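Local coordinates for aminoglycoside acetyltransferase meta-AAC0020 (Uncultured bacterium, PDB 5F47), which probably transfers an acetyl group from acetyl-coenzyme A to an amino group of aminoglycoside antibiotics, as a GNAT-fold resistance enzyme does, at residues Ile28-Glu36 and Asp91-Gln99; Gln54-Ala62 and Gly70-Glu78. All coordinates share one frame; numbering follows the deposited sequence. Where two conformers were deposited one is given.

Interaction 1 of 2, residues Ile28-Glu36 and Asp91-Gln99; sequences IRLFEAVFE and DLAVDTNWQ
The Phe31 ring receives Asp91 CB over one face and Ala93 CB at its edge. The CB of Asp91 stands 3.6 Å from Phe31 CZ, displaced toward the rim; the line from the Phe31 ring centroid to Asp91 CB is 25° off the ring normal, a CH-pi contact. The neighbouring ring, Phe35, turns its edge to the backbone oxygen of Leu92, with 3.6 Å between Phe35 CZ and Leu92 O, so the slightly positive ring hydrogens lie near a carbonyl. Asp91 reaches this second ring obliquely, its OD1 3.5 Å from Phe35 CE2 and the carboxylate turned 42° from the ring plane.

The methyl of Ala93 is the common point, for Leu30, Phe31, Val34 and Phe35 all meet it. In one of the two conformers of Leu30, its CD2 comes to 3.6 Å from Ala93 CB, and Val34 CG1 lies farther back at 4.2 Å; a side chain this small lets helix 21-34 settle over strand 86-94, the short segments running at 79° to each other. Val34 CG2 packs on Val94 O, which also accepts a hydrogen bond from Gln99 NE2.

Such a helix laid across the central sheet is part of the GNAT core. The side chains that 28-36 brings to the contact are all hydrocarbon, and they therefore contribute packing and no polar grip; the carboxylate of Asp91 finds its polar partners across the dimer instead, where OD2 is hydrogen-bonded to the hydroxyls of Tyr80 and Tyr81 of the second subunit.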
# COMPACT_ATOMS: atom_id res chain seq x y z
N ILE B 28 -3.74 6.16 -17.46
CA ILE B 28 -4.42 4.90 -17.21
C ILE B 28 -4.44 4.06 -18.50
O ILE B 28 -4.21 2.86 -18.45
CB ILE B 28 -5.84 5.13 -16.67
CG1 ILE B 28 -5.77 5.76 -15.28
CG2 ILE B 28 -6.62 3.81 -16.62
CD1 ILE B 28 -7.07 6.41 -14.82
N ARG B 29 -4.67 4.70 -19.64
CA ARG B 29 -4.59 3.98 -20.91
C ARG B 29 -3.18 3.48 -21.20
O ARG B 29 -3.01 2.43 -21.80
CB ARG B 29 -5.07 4.85 -22.08
CG ARG B 29 -6.56 5.18 -22.03
CD ARG B 29 -7.42 3.92 -21.95
NE ARG B 29 -8.84 4.24 -22.11
CZ ARG B 29 -9.81 3.33 -22.01
NH1 ARG B 29 -9.53 2.06 -21.76
NH2 ARG B 29 -11.08 3.71 -22.16
N LEU B 30 -2.17 4.24 -20.80
CA LEU B 30 -0.80 3.79 -20.97
C LEU B 30 -0.55 2.54 -20.13
O LEU B 30 0.07 1.58 -20.60
CB LEU B 30 0.18 4.90 -20.60
CG LEU B 30 1.65 4.70 -20.97
CD1 LEU B 30 2.32 6.04 -21.23
CD2 LEU B 30 2.35 3.99 -19.83
N PHE B 31 -1.05 2.54 -18.90
CA PHE B 31 -0.95 1.37 -18.02
C PHE B 31 -1.62 0.16 -18.68
O PHE B 31 -1.08 -0.95 -18.68
CB PHE B 31 -1.61 1.62 -16.66
CG PHE B 31 -0.86 2.56 -15.75
CD1 PHE B 31 0.50 2.81 -15.91
CD2 PHE B 31 -1.53 3.17 -14.70
CE1 PHE B 31 1.18 3.69 -15.02
CE2 PHE B 31 -0.88 4.03 -13.83
CZ PHE B 31 0.48 4.28 -13.98
N GLU B 32 -2.82 0.37 -19.21
CA GLU B 32 -3.56 -0.72 -19.86
C GLU B 32 -2.75 -1.34 -21.00
O GLU B 32 -2.73 -2.56 -21.18
CB GLU B 32 -4.90 -0.21 -20.39
CG GLU B 32 -5.69 -1.29 -21.15
CD GLU B 32 -6.93 -0.75 -21.86
OE1 GLU B 32 -7.03 0.48 -22.10
OE2 GLU B 32 -7.80 -1.56 -22.19
N ALA B 33 -2.06 -0.49 -21.76
CA ALA B 33 -1.26 -0.94 -22.89
C ALA B 33 0.02 -1.63 -22.43
O ALA B 33 0.30 -2.76 -22.83
CB ALA B 33 -0.95 0.23 -23.80
N VAL B 34 0.80 -0.96 -21.58
CA VAL B 34 2.11 -1.49 -21.20
C VAL B 34 2.00 -2.75 -20.35
O VAL B 34 2.79 -3.68 -20.53
CB VAL B 34 2.94 -0.42 -20.44
CG1 VAL B 34 4.27 -1.01 -19.94
CG2 VAL B 34 3.20 0.75 -21.35
N PHE B 35 1.01 -2.79 -19.45
CA PHE B 35 0.80 -3.95 -18.59
C PHE B 35 -0.06 -5.01 -19.30
O PHE B 35 -0.35 -6.07 -18.73
CB PHE B 35 0.13 -3.54 -17.27
CG PHE B 35 0.90 -2.52 -16.47
CD1 PHE B 35 2.28 -2.46 -16.51
CD2 PHE B 35 0.22 -1.62 -15.67
CE1 PHE B 35 2.98 -1.51 -15.76
CE2 PHE B 35 0.90 -0.66 -14.92
CZ PHE B 35 2.28 -0.62 -14.96
N GLU B 36 -0.47 -4.69 -20.52
CA GLU B 36 -1.26 -5.60 -21.36
C GLU B 36 -2.48 -6.17 -20.62
O GLU B 36 -2.70 -7.39 -20.59
CB GLU B 36 -0.38 -6.73 -21.88
CG GLU B 36 0.73 -6.25 -22.82
CD GLU B 36 1.53 -7.39 -23.42
OE1 GLU B 36 2.18 -8.14 -22.67
OE2 GLU B 36 1.50 -7.53 -24.66
N ASP B 91 1.98 1.96 -9.21
CA ASP B 91 2.29 1.63 -10.61
C ASP B 91 3.28 2.61 -11.19
O ASP B 91 3.26 3.77 -10.86
CB ASP B 91 1.03 1.68 -11.49
CG ASP B 91 0.23 0.41 -11.48
OD1 ASP B 91 0.80 -0.71 -11.44
OD2 ASP B 91 -1.02 0.53 -11.55
N LEU B 92 4.13 2.11 -12.08
CA LEU B 92 5.03 2.95 -12.86
C LEU B 92 5.15 2.32 -14.25
O LEU B 92 5.38 1.12 -14.37
CB LEU B 92 6.40 3.08 -12.18
CG LEU B 92 7.50 3.89 -12.88
CD1 LEU B 92 8.45 4.47 -11.86
CD2 LEU B 92 8.27 3.03 -13.87
N ALA B 93 4.97 3.13 -15.29
CA ALA B 93 5.13 2.62 -16.63
C ALA B 93 5.65 3.69 -17.56
O ALA B 93 5.38 4.88 -17.36
CB ALA B 93 3.80 2.06 -17.17
N VAL B 94 6.37 3.25 -18.57
CA VAL B 94 6.85 4.11 -19.64
C VAL B 94 6.47 3.48 -20.97
O VAL B 94 6.58 2.26 -21.15
CB VAL B 94 8.37 4.33 -19.54
CG1 VAL B 94 8.90 5.11 -20.75
CG2 VAL B 94 8.69 5.07 -18.25
N ASP B 95 5.95 4.31 -21.87
CA ASP B 95 5.64 3.94 -23.25
C ASP B 95 6.74 3.06 -23.83
O ASP B 95 7.92 3.38 -23.73
CB ASP B 95 5.48 5.22 -24.09
CG ASP B 95 4.92 4.97 -25.47
OD1 ASP B 95 5.33 4.01 -26.15
OD2 ASP B 95 4.07 5.79 -25.90
N THR B 96 6.36 1.94 -24.43
CA THR B 96 7.34 1.01 -24.98
C THR B 96 8.25 1.67 -26.03
O THR B 96 9.39 1.26 -26.21
CB THR B 96 6.66 -0.22 -25.60
OG1 THR B 96 5.71 0.22 -26.57
CG2 THR B 96 5.93 -1.02 -24.53
N ASN B 97 7.74 2.71 -26.69
CA ASN B 97 8.52 3.43 -27.69
C ASN B 97 9.58 4.34 -27.10
O ASN B 97 10.50 4.76 -27.80
CB ASN B 97 7.59 4.25 -28.59
CG ASN B 97 6.79 3.40 -29.54
OD1 ASN B 97 7.22 2.32 -29.94
ND2 ASN B 97 5.61 3.89 -29.93
N TRP B 98 9.44 4.65 -25.81
CA TRP B 98 10.35 5.61 -25.18
C TRP B 98 11.09 5.05 -23.96
O TRP B 98 11.59 5.82 -23.14
CB TRP B 98 9.58 6.87 -24.77
CG TRP B 98 8.84 7.55 -25.90
CD1 TRP B 98 7.52 7.42 -26.20
CD2 TRP B 98 9.39 8.45 -26.87
NE1 TRP B 98 7.20 8.19 -27.30
CE2 TRP B 98 8.33 8.83 -27.73
CE3 TRP B 98 10.66 8.97 -27.10
CZ2 TRP B 98 8.52 9.71 -28.80
CZ3 TRP B 98 10.84 9.84 -28.16
CH2 TRP B 98 9.77 10.21 -28.99
N GLN B 99 11.16 3.73 -23.85
CA GLN B 99 11.79 3.11 -22.69
C GLN B 99 13.30 3.16 -22.81
O GLN B 99 13.83 3.38 -23.90
CB GLN B 99 11.32 1.66 -22.54
CG GLN B 99 9.87 1.53 -22.07
CD GLN B 99 9.43 0.09 -21.89
OE1 GLN B 99 10.02 -0.83 -22.46
NE2 GLN B 99 8.38 -0.11 -21.09

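Interaction 2 of 2, residues Gln54-Ala62 and Gly70-Glu78; sequences QNNFYVFVA and GGLTSYVLE. With CA (calcium ion), chain I.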
# COMPACT_ATOMS: atom_id res chain seq x y z
N GLN B 54 -8.27 13.42 -4.11
CA GLN B 54 -7.84 13.00 -2.76
C GLN B 54 -6.49 13.62 -2.42
O GLN B 54 -5.61 13.73 -3.28
CB GLN B 54 -7.76 11.48 -2.64
CG GLN B 54 -9.10 10.77 -2.84
CD GLN B 54 -9.03 9.25 -2.75
OE1 GLN B 54 -9.98 8.56 -3.15
NE2 GLN B 54 -7.93 8.73 -2.22
N ASN B 55 -6.32 14.01 -1.16
CA ASN B 55 -5.07 14.63 -0.74
C ASN B 55 -4.03 13.62 -0.25
O ASN B 55 -3.00 14.00 0.32
CB ASN B 55 -5.34 15.67 0.34
CG ASN B 55 -6.26 16.77 -0.15
OD1 ASN B 55 -6.25 17.12 -1.33
ND2 ASN B 55 -7.06 17.32 0.75
N ASN B 56 -4.32 12.34 -0.48
CA ASN B 56 -3.38 11.25 -0.15
C ASN B 56 -3.01 10.42 -1.37
O ASN B 56 -2.55 9.28 -1.25
CB ASN B 56 -3.99 10.36 0.92
CG ASN B 56 -5.36 9.86 0.53
OD1 ASN B 56 -5.72 9.80 -0.66
ND2 ASN B 56 -6.13 9.46 1.54
N PHE B 57 -3.21 11.01 -2.55
CA PHE B 57 -2.94 10.34 -3.81
C PHE B 57 -2.27 11.32 -4.74
O PHE B 57 -2.77 12.42 -4.96
CB PHE B 57 -4.26 9.83 -4.42
CG PHE B 57 -4.09 9.11 -5.71
CD1 PHE B 57 -3.51 7.84 -5.74
CD2 PHE B 57 -4.53 9.67 -6.91
CE1 PHE B 57 -3.36 7.15 -6.94
CE2 PHE B 57 -4.39 8.99 -8.11
CZ PHE B 57 -3.81 7.72 -8.12
N TYR B 58 -1.11 10.94 -5.27
CA TYR B 58 -0.35 11.82 -6.16
C TYR B 58 0.14 11.07 -7.39
O TYR B 58 0.72 9.98 -7.28
CB TYR B 58 0.84 12.44 -5.43
CG TYR B 58 0.48 13.46 -4.39
CD1 TYR B 58 0.16 14.76 -4.76
CD2 TYR B 58 0.47 13.13 -3.05
CE1 TYR B 58 -0.16 15.71 -3.80
CE2 TYR B 58 0.16 14.08 -2.09
CZ TYR B 58 -0.16 15.36 -2.48
OH TYR B 58 -0.46 16.31 -1.53
N VAL B 59 -0.03 11.70 -8.54
CA VAL B 59 0.31 11.13 -9.83
C VAL B 59 1.40 11.97 -10.47
O VAL B 59 1.30 13.20 -10.52
CB VAL B 59 -0.90 11.09 -10.78
CG1 VAL B 59 -0.54 10.41 -12.09
CG2 VAL B 59 -2.08 10.36 -10.12
N PHE B 60 2.47 11.33 -10.95
CA PHE B 60 3.51 12.05 -11.67
C PHE B 60 3.54 11.54 -13.09
O PHE B 60 3.48 10.33 -13.32
CB PHE B 60 4.87 11.85 -11.00
CG PHE B 60 4.96 12.46 -9.63
CD1 PHE B 60 4.41 11.81 -8.54
CD2 PHE B 60 5.58 13.68 -9.44
CE1 PHE B 60 4.49 12.37 -7.27
CE2 PHE B 60 5.66 14.24 -8.17
CZ PHE B 60 5.09 13.58 -7.09
N VAL B 61 3.64 12.45 -14.05
CA VAL B 61 3.68 12.04 -15.45
C VAL B 61 4.88 12.60 -16.21
O VAL B 61 5.48 13.61 -15.84
CB VAL B 61 2.39 12.45 -16.20
CG1 VAL B 61 1.18 11.80 -15.54
CG2 VAL B 61 2.22 13.96 -16.27
N ALA B 62 5.21 11.91 -17.29
CA ALA B 62 6.25 12.37 -18.21
C ALA B 62 5.59 12.74 -19.52
O ALA B 62 4.76 11.99 -20.04
CB ALA B 62 7.29 11.30 -18.42
N GLY B 70 4.79 8.40 -20.00
CA GLY B 70 5.13 7.63 -18.83
C GLY B 70 4.49 8.23 -17.59
O GLY B 70 4.02 9.36 -17.62
N GLY B 71 4.42 7.46 -16.51
CA GLY B 71 3.98 8.05 -15.27
C GLY B 71 3.95 7.05 -14.14
O GLY B 71 4.18 5.86 -14.36
N LEU B 72 3.66 7.55 -12.94
CA LEU B 72 3.51 6.67 -11.79
C LEU B 72 2.44 7.21 -10.88
O LEU B 72 2.11 8.40 -10.90
CB LEU B 72 4.85 6.48 -11.05
CG LEU B 72 5.51 7.59 -10.23
CD1 LEU B 72 4.79 7.85 -8.91
CD2 LEU B 72 6.97 7.20 -9.97
N THR B 73 1.88 6.32 -10.07
CA THR B 73 0.85 6.67 -9.10
C THR B 73 1.40 6.37 -7.72
O THR B 73 2.19 5.43 -7.55
CB THR B 73 -0.43 5.86 -9.34
OG1 THR B 73 -0.09 4.46 -9.35
CG2 THR B 73 -1.04 6.23 -10.68
N SER B 74 0.99 7.17 -6.73
CA SER B 74 1.52 6.97 -5.38
C SER B 74 0.44 7.31 -4.34
O SER B 74 -0.39 8.20 -4.55
CB SER B 74 2.82 7.79 -5.17
OG SER B 74 2.56 9.18 -5.25
N TYR B 75 0.45 6.54 -3.25
CA TYR B 75 -0.48 6.70 -2.13
C TYR B 75 0.27 7.08 -0.87
O TYR B 75 1.29 6.48 -0.53
CB TYR B 75 -1.23 5.39 -1.86
CG TYR B 75 -2.15 4.94 -2.96
CD1 TYR B 75 -1.66 4.18 -4.02
CD2 TYR B 75 -3.50 5.25 -2.93
CE1 TYR B 75 -2.50 3.76 -5.05
CE2 TYR B 75 -4.36 4.83 -3.96
CZ TYR B 75 -3.84 4.09 -5.02
OH TYR B 75 -4.67 3.64 -6.02
N VAL B 76 -0.26 8.08 -0.18
CA VAL B 76 0.26 8.44 1.13
C VAL B 76 -0.31 7.49 2.18
O VAL B 76 -1.54 7.31 2.27
CB VAL B 76 -0.11 9.88 1.46
CG1 VAL B 76 0.38 10.26 2.87
CG2 VAL B 76 0.46 10.82 0.39
N LEU B 77 0.58 6.90 2.96
CA LEU B 77 0.17 6.09 4.11
C LEU B 77 0.66 6.73 5.41
O LEU B 77 1.85 6.64 5.75
CB LEU B 77 0.73 4.67 3.98
CG LEU B 77 0.46 3.91 2.67
CD1 LEU B 77 1.12 2.54 2.72
CD2 LEU B 77 -1.04 3.80 2.36
N GLU B 78 -0.25 7.40 6.11
CA GLU B 78 0.07 7.92 7.44
C GLU B 78 0.39 6.77 8.37
O GLU B 78 -0.33 5.76 8.37
CB GLU B 78 -1.08 8.76 7.97
CG GLU B 78 -1.37 10.00 7.16
CD GLU B 78 -0.37 11.12 7.37
OE1 GLU B 78 -0.32 12.02 6.51
OE2 GLU B 78 0.35 11.12 8.39
CA CA I . -7.37 17.75 -3.41
O HOH W 1 -5.86 16.41 -4.95
O HOH W 2 -3.39 7.07 0.28
O HOH W 3 -9.33 17.53 -2.11
O HOH W 4 -7.51 19.85 -2.27
O HOH W 5 -5.38 18.96 -3.89
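Backbone hydrogen bonds zip Asn56-Ala62 to Gly70-Val76 in antiparallel register, beginning with the nearly straight bond from Val76 N to Asn56 O. Phe60 and Leu72 form a hydrogen-bonded pair with both bonds made, Leu72 N to Phe60 O at 2.8 Å being nearly end-on to the carbonyl. At Tyr58 and Ser74 one bond is sound and the return bond, Ser74 N to Tyr58 O, is weak and bent to 128°. The serine hydroxyl makes up for this: with OG set between its own backbone N and carbonyl carbon (chi1 64°), Ser74 OG donates to Tyr58 O at 2.9 Å, so that oxygen has two donors. The same OG also bonds to Tyr115 of helix 103-117. Near the open end, water 2 links Asn56 O to Val76 O.

These strands are the hairpin 57-64 and 67-77 in the middle of the GNAT sheet, flanked by strands 11-15 and 86-94. Gly71, with no side chain, lets Phe60 O lie close to its CA, 3.0 Å between Phe60 O and Gly71 CA, and the strands come as near as 4.0 Å between Val61 CA and Gly71 CA.

Apolar packing divides between the two sides of the sheet. With Val59 and Thr73, Phe57 and Tyr75 share one side; the side chains run side by side, their rings oblique with planes 54° apart, and Phe57 CD1 sits over a face of Tyr75, 3.6 Å from its CE2. Tyr75 OH bonds to Glu78 O of the second subunit. On the other side, Phe60 CD1 and Leu72 CD1 touch at 4.0 Å, while Val76 CG2 meets the edge of the Tyr58 ring.

Metal coordination lies just before the strand: Asn55 OD1 binds calcium at 2.4 Å, with four waters, Glu18 and Asn53 completing the site.

Overall arrangement
Interaction 2 is a buried contact within the sheet, whereas interaction 1 is partly buried and brings helix 21-34 against that sheet; their centres lie about 16 Å apart. Strands 67-77 and 86-94 are neighbours, so Ala93 O probably bonds to Gly71 N and Asp91 O to Thr73 N, carrying the hydrogen-bonded ladder of 54-62 and 70-78 on into 91-99. Chemistry follows place: strand meets strand chiefly through backbone bonds, while helix meets strand through apolar side chains. Along the chain, interaction 2 is nested within the loop that interaction 1 closes. Both reach the second subunit, with Tyr80 of that subunit bonding to Asp91 in one and Thr73 in the other.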